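Local coordinates for transcriptional regulator, LuxR family (Burkholderia thailandensis, PDB 3MQQ), which probably binds DNA and regulates transcription as a LuxR-type regulator, of which this chain is the PAS domain, at residues 16-28 with 39-51. Numbering follows the deposited sequence.
With NA (sodium ion), chain K; EOH (ethanol), chain H.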
ATOM      1  N   LEU B  16       0.607  -2.350   6.988  1.00 17.36           N
ATOM      2  CA  LEU B  16       1.793  -3.047   6.436  1.00 18.16           C
ATOM      3  C   LEU B  16       2.275  -4.098   7.411  1.00 19.15           C
ATOM      4  O   LEU B  16       2.215  -3.925   8.646  1.00 21.32           O
ATOM      5  CB  LEU B  16       2.957  -2.081   6.194  1.00 19.84           C
ATOM      6  CG  LEU B  16       2.714  -0.967   5.193  1.00 17.65           C
ATOM      7  CD1 LEU B  16       3.902  -0.030   5.204  1.00 21.21           C
ATOM      8  CD2 LEU B  16       2.479  -1.545   3.809  1.00 22.99           C
ATOM      9  N   VAL B  17       2.803  -5.196   6.869  1.00 18.93           N
ATOM     10  CA  VAL B  17       3.335  -6.302   7.694  1.00 21.16           C
ATOM     11  C   VAL B  17       4.620  -6.774   7.088  1.00 22.53           C
ATOM     12  O   VAL B  17       4.689  -6.975   5.881  1.00 22.18           O
ATOM     13  CB  VAL B  17       2.364  -7.543   7.761  1.00 21.60           C
ATOM     14  CG1 VAL B  17       3.072  -8.813   8.323  1.00 23.22           C
ATOM     15  CG2 VAL B  17       1.100  -7.229   8.552  1.00 22.61           C
ATOM     16  N   LEU B  18       5.648  -6.963   7.924  1.00 21.04           N
ATOM     17  CA  LEU B  18       6.825  -7.771   7.570  1.00 21.29           C
ATOM     18  C   LEU B  18       6.577  -9.161   8.154  1.00 20.96           C
ATOM     19  O   LEU B  18       6.390  -9.283   9.353  1.00 21.07           O
ATOM     20  CB  LEU B  18       8.116  -7.147   8.134  1.00 22.11           C
ATOM     21  CG  LEU B  18       8.253  -5.648   7.915  1.00 24.48           C
ATOM     22  CD1 LEU B  18       9.593  -5.123   8.512  1.00 27.65           C
ATOM     23  CD2 LEU B  18       8.168  -5.348   6.409  1.00 26.88           C
ATOM     24  N   SER B  19       6.461 -10.174   7.289  1.00 21.17           N
ATOM     25  CA  SER B  19       6.041 -11.518   7.738  1.00 20.79           C
ATOM     26  C   SER B  19       7.192 -12.514   7.633  1.00 23.06           C
ATOM     27  O   SER B  19       8.259 -12.247   7.030  1.00 24.20           O
ATOM     28  CB  SER B  19       4.864 -12.011   6.900  1.00 21.36           C
ATOM     29  OG  SER B  19       5.328 -12.359   5.582  1.00 23.32           O
ATOM     30  N   ARG B  20       6.970 -13.661   8.268  1.00 22.62           N
ATOM     31  CA  ARG B  20       7.840 -14.833   8.090  1.00 25.83           C
ATOM     32  C   ARG B  20       6.999 -16.043   8.457  1.00 26.45           C
ATOM     33  O   ARG B  20       6.412 -16.084   9.540  1.00 26.45           O
ATOM     34  CB  ARG B  20       9.107 -14.725   8.944  1.00 27.79           C
ATOM     35  CG  ARG B  20      10.071 -15.852   8.735  1.00 36.01           C
ATOM     36  CD  ARG B  20      11.502 -15.398   9.037  1.00 43.38           C
ATOM     37  NE  ARG B  20      11.804 -15.139  10.452  1.00 49.97           N
ATOM     38  CZ  ARG B  20      11.212 -15.705  11.509  1.00 52.86           C
ATOM     39  NH1 ARG B  20      11.619 -15.382  12.729  1.00 56.32           N
ATOM     40  NH2 ARG B  20      10.214 -16.567  11.372  1.00 52.96           N
ATOM     41  N   ASP B  21       6.915 -16.997   7.530  1.00 28.09           N
ATOM     42  CA  ASP B  21       6.097 -18.211   7.700  1.00 29.62           C
ATOM     43  C   ASP B  21       4.666 -17.944   8.204  1.00 27.52           C
ATOM     44  O   ASP B  21       4.147 -18.644   9.089  1.00 29.23           O
ATOM     45  CB  ASP B  21       6.845 -19.196   8.592  1.00 33.09           C
ATOM     46  CG  ASP B  21       8.230 -19.504   8.068  1.00 38.76           C
ATOM     47  OD1 ASP B  21       8.431 -19.468   6.830  1.00 39.65           O
ATOM     48  OD2 ASP B  21       9.116 -19.782   8.890  1.00 43.57           O
ATOM     49  N   ARG B  22       4.052 -16.928   7.610  1.00 25.63           N
ATOM     50  CA  ARG B  22       2.671 -16.531   7.876  1.00 24.16           C
ATOM     51  C   ARG B  22       2.472 -15.999   9.296  1.00 24.16           C
ATOM     52  O   ARG B  22       1.353 -16.028   9.812  1.00 24.61           O
ATOM     53  CB  ARG B  22       1.636 -17.628   7.526  1.00 25.97           C
ATOM     54  CG  ARG B  22       1.867 -18.319   6.170  1.00 26.67           C
ATOM     55  CD  ARG B  22       0.704 -19.233   5.836  1.00 30.48           C
ATOM     56  NE  ARG B  22      -0.447 -18.461   5.370  1.00 31.39           N
ATOM     57  CZ  ARG B  22      -1.642 -18.983   5.102  1.00 31.99           C
ATOM     58  NH1 ARG B  22      -2.640 -18.206   4.677  1.00 34.98           N
ATOM     59  NH2 ARG B  22      -1.836 -20.275   5.262  1.00 34.89           N
ATOM     60  N   VAL B  23       3.572 -15.559   9.918  1.00 21.54           N
ATOM     61  CA  VAL B  23       3.532 -14.879  11.197  1.00 21.15           C
ATOM     62  C   VAL B  23       3.908 -13.401  10.992  1.00 21.05           C
ATOM     63  O   VAL B  23       4.810 -13.078  10.212  1.00 22.57           O
ATOM     64  CB  VAL B  23       4.489 -15.525  12.198  1.00 21.44           C
ATOM     65  CG1 VAL B  23       4.501 -14.738  13.545  1.00 23.08           C
ATOM     66  CG2 VAL B  23       4.048 -16.980  12.434  1.00 22.88           C
ATOM     67  N   ILE B  24       3.212 -12.512  11.696  1.00 19.69           N
ATOM     68  CA  ILE B  24       3.504 -11.082  11.630  1.00 20.41           C
ATOM     69  C   ILE B  24       4.742 -10.787  12.488  1.00 21.33           C
ATOM     70  O   ILE B  24       4.682 -10.914  13.704  1.00 23.06           O
ATOM     71  CB  ILE B  24       2.348 -10.272  12.195  1.00 20.41           C
ATOM     72  CG1 ILE B  24       1.064 -10.471  11.356  1.00 19.60           C
ATOM     73  CG2 ILE B  24       2.745  -8.799  12.349  1.00 20.38           C
ATOM     74  CD1 ILE B  24      -0.174  -9.782  12.006  1.00 24.67           C
ATOM     75  N   GLU B  25       5.859 -10.411  11.861  1.00 21.78           N
ATOM     76  CA  GLU B  25       7.075 -10.080  12.612  0.50 23.90           C
ATOM     77  C   GLU B  25       7.128  -8.594  12.971  1.00 24.52           C
ATOM     78  O   GLU B  25       7.695  -8.210  14.007  1.00 26.59           O
ATOM     79  CB  GLU B  25       8.329 -10.511  11.852  0.50 26.58           C
ATOM     80  CG  GLU B  25       8.302 -11.960  11.420  0.50 27.24           C
ATOM     81  CD  GLU B  25       8.634 -12.909  12.551  0.50 31.44           C
ATOM     82  OE1 GLU B  25       9.786 -13.368  12.603  0.50 36.14           O
ATOM     83  OE2 GLU B  25       7.754 -13.187  13.389  0.50 31.81           O
ATOM     84  N   ASP B  26       6.523  -7.761  12.120  1.00 23.22           N
ATOM     85  CA  ASP B  26       6.413  -6.340  12.412  1.00 23.48           C
ATOM     86  C   ASP B  26       5.203  -5.822  11.674  1.00 22.15           C
ATOM     87  O   ASP B  26       4.798  -6.403  10.672  1.00 21.26           O
ATOM     88  CB  ASP B  26       7.689  -5.588  12.009  1.00 26.10           C
ATOM     89  CG  ASP B  26       7.797  -4.208  12.637  1.00 29.28           C
ATOM     90  OD1 ASP B  26       6.970  -3.825  13.502  1.00 29.52           O
ATOM     91  OD2 ASP B  26       8.753  -3.488  12.279  1.00 33.30           O
ATOM     92  N   CYS B  27       4.608  -4.755  12.199  1.00 21.60           N
ATOM     93  CA  CYS B  27       3.469  -4.157  11.532  1.00 21.63           C
ATOM     94  C   CYS B  27       3.364  -2.705  11.964  1.00 22.02           C
ATOM     95  O   CYS B  27       4.029  -2.244  12.913  1.00 24.14           O
ATOM     96  CB  CYS B  27       2.141  -4.923  11.818  1.00 21.67           C
ATOM     97  SG  CYS B  27       1.459  -4.694  13.514  1.00 24.06           S
ATOM     98  N   ASN B  28       2.533  -1.972  11.253  1.00 20.48           N
ATOM     99  CA  ASN B  28       2.320  -0.582  11.597  1.00 20.55           C
ATOM    100  C   ASN B  28       1.003  -0.329  12.342  1.00 21.75           C
ATOM    101  O   ASN B  28       0.157  -1.253  12.502  1.00 21.37           O
ATOM    102  CB  ASN B  28       2.475   0.341  10.353  1.00 18.84           C
ATOM    103  CG  ASN B  28       1.444   0.085   9.268  1.00 21.01           C
ATOM    104  OD1 ASN B  28       0.508  -0.710   9.420  1.00 19.74           O
ATOM    105  ND2 ASN B  28       1.613   0.789   8.151  1.00 20.88           N
ATOM    106  N   ARG B  39      -0.761  -2.820  18.277  1.00 28.34           N
ATOM    107  CA  ARG B  39       0.340  -3.460  17.554  1.00 27.05           C
ATOM    108  C   ARG B  39       0.897  -4.636  18.354  1.00 26.39           C
ATOM    109  O   ARG B  39       1.201  -5.685  17.792  1.00 24.37           O
ATOM    110  CB  ARG B  39       1.472  -2.461  17.286  1.00 30.72           C
ATOM    111  CG  ARG B  39       1.238  -1.457  16.172  1.00 34.42           C
ATOM    112  CD  ARG B  39       2.561  -0.719  15.855  1.00 41.34           C
ATOM    113  NE  ARG B  39       3.702  -1.632  15.735  1.00 44.58           N
ATOM    114  CZ  ARG B  39       4.863  -1.486  16.364  1.00 50.40           C
ATOM    115  NH1 ARG B  39       5.076  -0.442  17.159  1.00 57.07           N
ATOM    116  NH2 ARG B  39       5.827  -2.381  16.183  1.00 52.73           N
ATOM    117  N   ALA B  40       1.011  -4.452  19.670  1.00 28.83           N
ATOM    118  CA  ALA B  40       1.479  -5.511  20.567  1.00 30.58           C
ATOM    119  C   ALA B  40       0.638  -6.782  20.443  1.00 28.94           C
ATOM    120  O   ALA B  40       1.155  -7.878  20.659  1.00 30.91           O
ATOM    121  CB  ALA B  40       1.484  -5.029  22.005  1.00 35.52           C
ATOM    122  N   ASP B  41      -0.647  -6.647  20.121  1.00 28.09           N
ATOM    123  CA  ASP B  41      -1.520  -7.825  19.944  1.00 29.79           C
ATOM    124  C   ASP B  41      -1.183  -8.607  18.673  1.00 27.20           C
ATOM    125  O   ASP B  41      -1.502  -9.785  18.570  1.00 30.38           O
ATOM    126  CB  ASP B  41      -3.009  -7.446  19.929  1.00 32.35           C
ATOM    127  CG  ASP B  41      -3.486  -6.855  21.260  1.00 37.84           C
ATOM    128  OD1 ASP B  41      -3.184  -7.423  22.339  1.00 41.08           O
ATOM    129  OD2 ASP B  41      -4.171  -5.813  21.221  1.00 40.31           O
ATOM    130  N   LEU B  42      -0.528  -7.945  17.719  1.00 24.38           N
ATOM    131  CA  LEU B  42      -0.291  -8.535  16.405  1.00 23.69           C
ATOM    132  C   LEU B  42       1.123  -9.047  16.220  1.00 22.82           C
ATOM    133  O   LEU B  42       1.357  -9.959  15.428  1.00 24.39           O
ATOM    134  CB  LEU B  42      -0.664  -7.542  15.285  1.00 22.52           C
ATOM    135  CG  LEU B  42      -2.172  -7.279  15.169  1.00 26.49           C
ATOM    136  CD1 LEU B  42      -2.454  -6.000  14.421  1.00 25.86           C
ATOM    137  CD2 LEU B  42      -2.803  -8.469  14.464  1.00 28.83           C
ATOM    138  N   ILE B  43       2.073  -8.446  16.917  1.00 23.20           N
ATOM    139  CA  ILE B  43       3.458  -8.873  16.796  1.00 24.15           C
ATOM    140  C   ILE B  43       3.635 -10.313  17.280  1.00 24.10           C
ATOM    141  O   ILE B  43       3.370 -10.650  18.440  1.00 25.50           O
ATOM    142  CB  ILE B  43       4.401  -7.943  17.561  1.00 27.41           C
ATOM    143  CG1 ILE B  43       4.251  -6.514  17.031  1.00 28.06           C
ATOM    144  CG2 ILE B  43       5.847  -8.446  17.476  1.00 30.38           C
ATOM    145  CD1 ILE B  43       4.617  -6.347  15.589  1.00 29.92           C
ATOM    146  N   GLY B  44       4.084 -11.162  16.363  1.00 23.66           N
ATOM    147  CA  GLY B  44       4.312 -12.567  16.667  1.00 23.25           C
ATOM    148  C   GLY B  44       3.028 -13.355  16.593  1.00 22.57           C
ATOM    149  O   GLY B  44       2.969 -14.470  17.058  1.00 24.24           O
ATOM    150  N   ARG B  45       1.993 -12.759  16.006  1.00 22.55           N
ATOM    151  CA  ARG B  45       0.720 -13.445  15.781  1.00 23.03           C
ATOM    152  C   ARG B  45       0.679 -14.105  14.405  1.00 22.11           C
ATOM    153  O   ARG B  45       1.066 -13.459  13.404  1.00 21.77           O
ATOM    154  CB  ARG B  45      -0.441 -12.432  15.943  1.00 23.45           C
ATOM    155  CG  ARG B  45      -1.780 -13.079  16.218  1.00 25.44           C
ATOM    156  CD  ARG B  45      -1.871 -13.635  17.660  1.00 26.77           C
ATOM    157  NE  ARG B  45      -2.183 -12.563  18.587  1.00 29.01           N
ATOM    158  CZ  ARG B  45      -2.870 -12.688  19.719  1.00 29.78           C
ATOM    159  NH1 ARG B  45      -3.373 -13.867  20.114  1.00 31.62           N
ATOM    160  NH2 ARG B  45      -3.064 -11.624  20.475  1.00 31.70           N
ATOM    161  N   SER B  46       0.242 -15.373  14.343  1.00 21.79           N
ATOM    162  CA  SER B  46      -0.078 -15.998  13.035  1.00 23.25           C
ATOM    163  C   SER B  46      -1.151 -15.182  12.300  1.00 22.66           C
ATOM    164  O   SER B  46      -2.098 -14.712  12.923  1.00 23.31           O
ATOM    165  CB  SER B  46      -0.592 -17.428  13.198  1.00 24.02           C
ATOM    166  OG  SER B  46      -0.959 -17.945  11.918  1.00 25.46           O
ATOM    167  N   PHE B  47      -0.998 -14.993  10.990  1.00 22.12           N
ATOM    168  CA  PHE B  47      -2.076 -14.431  10.168  1.00 23.37           C
ATOM    169  C   PHE B  47      -3.397 -15.164  10.376  1.00 22.84           C
ATOM    170  O   PHE B  47      -4.453 -14.593  10.153  1.00 25.13           O
ATOM    171  CB  PHE B  47      -1.711 -14.532   8.705  1.00 23.56           C
ATOM    172  CG  PHE B  47      -0.809 -13.445   8.201  1.00 27.17           C
ATOM    173  CD1 PHE B  47      -1.086 -12.088   8.435  1.00 31.69           C
ATOM    174  CD2 PHE B  47       0.261 -13.773   7.404  1.00 30.23           C
ATOM    175  CE1 PHE B  47      -0.253 -11.090   7.896  1.00 31.77           C
ATOM    176  CE2 PHE B  47       1.097 -12.782   6.852  1.00 33.36           C
ATOM    177  CZ  PHE B  47       0.839 -11.449   7.102  1.00 33.14           C
ATOM    178  N   GLU B  48      -3.354 -16.430  10.801  1.00 22.87           N
ATOM    179  CA  GLU B  48      -4.596 -17.239  10.955  1.00 24.82           C
ATOM    180  C   GLU B  48      -5.701 -16.524  11.748  1.00 25.31           C
ATOM    181  O   GLU B  48      -6.906 -16.680  11.468  1.00 26.03           O
ATOM    182  CB  GLU B  48      -4.238 -18.576  11.645  1.00 25.13           C
ATOM    183  CG  GLU B  48      -5.376 -19.608  11.878  1.00 30.49           C
ATOM    184  CD  GLU B  48      -4.872 -20.891  12.580  1.00 38.24           C
ATOM    185  OE1 GLU B  48      -5.640 -21.875  12.655  1.00 43.36           O
ATOM    186  OE2 GLU B  48      -3.708 -20.923  13.068  1.00 40.78           O
ATOM    187  N   VAL B  49      -5.290 -15.735  12.737  1.00 27.07           N
ATOM    188  CA  VAL B  49      -6.256 -15.058  13.622  1.00 28.45           C
ATOM    189  C   VAL B  49      -7.035 -13.927  12.924  1.00 27.64           C
ATOM    190  O   VAL B  49      -8.056 -13.476  13.423  1.00 28.24           O
ATOM    191  CB  VAL B  49      -5.604 -14.591  14.973  1.00 33.52           C
ATOM    192  CG1 VAL B  49      -5.047 -15.773  15.716  1.00 35.33           C
ATOM    193  CG2 VAL B  49      -4.525 -13.516  14.784  1.00 34.99           C
ATOM    194  N   LEU B  50      -6.520 -13.483  11.786  1.00 25.51           N
ATOM    195  CA  LEU B  50      -7.082 -12.362  11.055  1.00 25.60           C
ATOM    196  C   LEU B  50      -8.113 -12.887  10.071  1.00 22.87           C
ATOM    197  O   LEU B  50      -8.857 -12.124   9.509  1.00 23.15           O
ATOM    198  CB  LEU B  50      -6.000 -11.580  10.307  1.00 26.91           C
ATOM    199  CG  LEU B  50      -4.786 -11.046  11.072  1.00 31.17           C
ATOM    200  CD1 LEU B  50      -3.784 -10.459  10.072  1.00 33.48           C
ATOM    201  CD2 LEU B  50      -5.164 -10.032  12.141  1.00 31.25           C
ATOM    202  N   TYR B  51      -8.126 -14.203   9.846  1.00 21.78           N
ATOM    203  CA  TYR B  51      -9.090 -14.824   8.937  1.00 21.73           C
ATOM    204  C   TYR B  51     -10.394 -15.173   9.652  1.00 22.47           C
ATOM    205  O   TYR B  51     -10.411 -15.345  10.880  1.00 23.60           O
ATOM    206  CB  TYR B  51      -8.479 -16.086   8.290  1.00 21.93           C
ATOM    207  CG  TYR B  51      -7.458 -15.798   7.211  1.00 22.98           C
ATOM    208  CD1 TYR B  51      -7.855 -15.631   5.874  1.00 24.91           C
ATOM    209  CD2 TYR B  51      -6.096 -15.644   7.523  1.00 23.49           C
ATOM    210  CE1 TYR B  51      -6.925 -15.352   4.848  1.00 25.89           C
ATOM    211  CE2 TYR B  51      -5.160 -15.366   6.504  1.00 25.17           C
ATOM    212  CZ  TYR B  51      -5.582 -15.207   5.183  1.00 25.92           C
ATOM    213  OH  TYR B  51      -4.666 -14.930   4.199  1.00 29.28           O
TER
HETATM  214 NA    NA K   1       4.896 -15.072   5.510  1.00 32.45          NA
HETATM  215  C1  EOH H 122      -1.057 -14.877   4.469  1.00 28.04           C
HETATM  216  C2  EOH H 122       0.034 -15.903   4.571  1.00 25.07           C
HETATM  217  O   EOH H 122      -2.299 -15.449   4.752  1.00 27.91           O
HETATM  218  O   HOH W   1       1.156 -18.935  10.940  1.00 34.37           O
HETATM  219  O   HOH W   2       2.445 -15.058   4.379  1.00 36.14           O
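Arg22 and Tyr51 close on one ethanol molecule, probably from the crystallisation liquor, at one end of this contact. Its placing is doubtful. Arg22 NH1 donates to the ethanol O at 2.8 Å, nearly straight. That oxygen lies at the edge of the Tyr51 ring and hydrogen-bonds Tyr51 OH, either able to donate; Arg78 also bonds this hydroxyl. The site lies in a PAS domain, where the hairpin of strands 15-20 and 23-27 forms one edge of the antiparallel sheet. Segment 39-51 runs along strand 23-27 and makes a single beta bridge, Val23 with Ser46. Backbone bonds fix the register. Phe47 N gives to Arg22 O, Ile24 N to Arg45 O at 2.9 Å, and Gly44 N to Ile24 O at 2.7 Å.

Beside the bridge, Ile24 points into the loop. Its CB lies 3.4 Å from Leu42 O, and CD1 reaches Leu42 CD2. CG1 sits beside the backbone N (chi1 -63°), which brings it to Phe47 CE1 at 3.8 Å. The Phe47 ring also takes Val17 CG1 against CZ, and Trp108 meets it edge-to-face. Ser19 CB touches the ring while OG binds sodium, in a site with Arg22, the Leu103 and Ala104 carbonyls and a water.

At the other end, Ile43 CD1 packs on the backbone at Asp26 and Cys27. Asp26 OD1 and Arg39 NH2 form a salt bridge whose hydrogen bond is weak, carboxylate and guanidinium planes 56° apart; OD2 bonds Tyr5 of the second subunit. The bent Arg39 chain also sets NE 2.9 Å from Cys27 O, weakly bonded with an N-H...O angle of 120°.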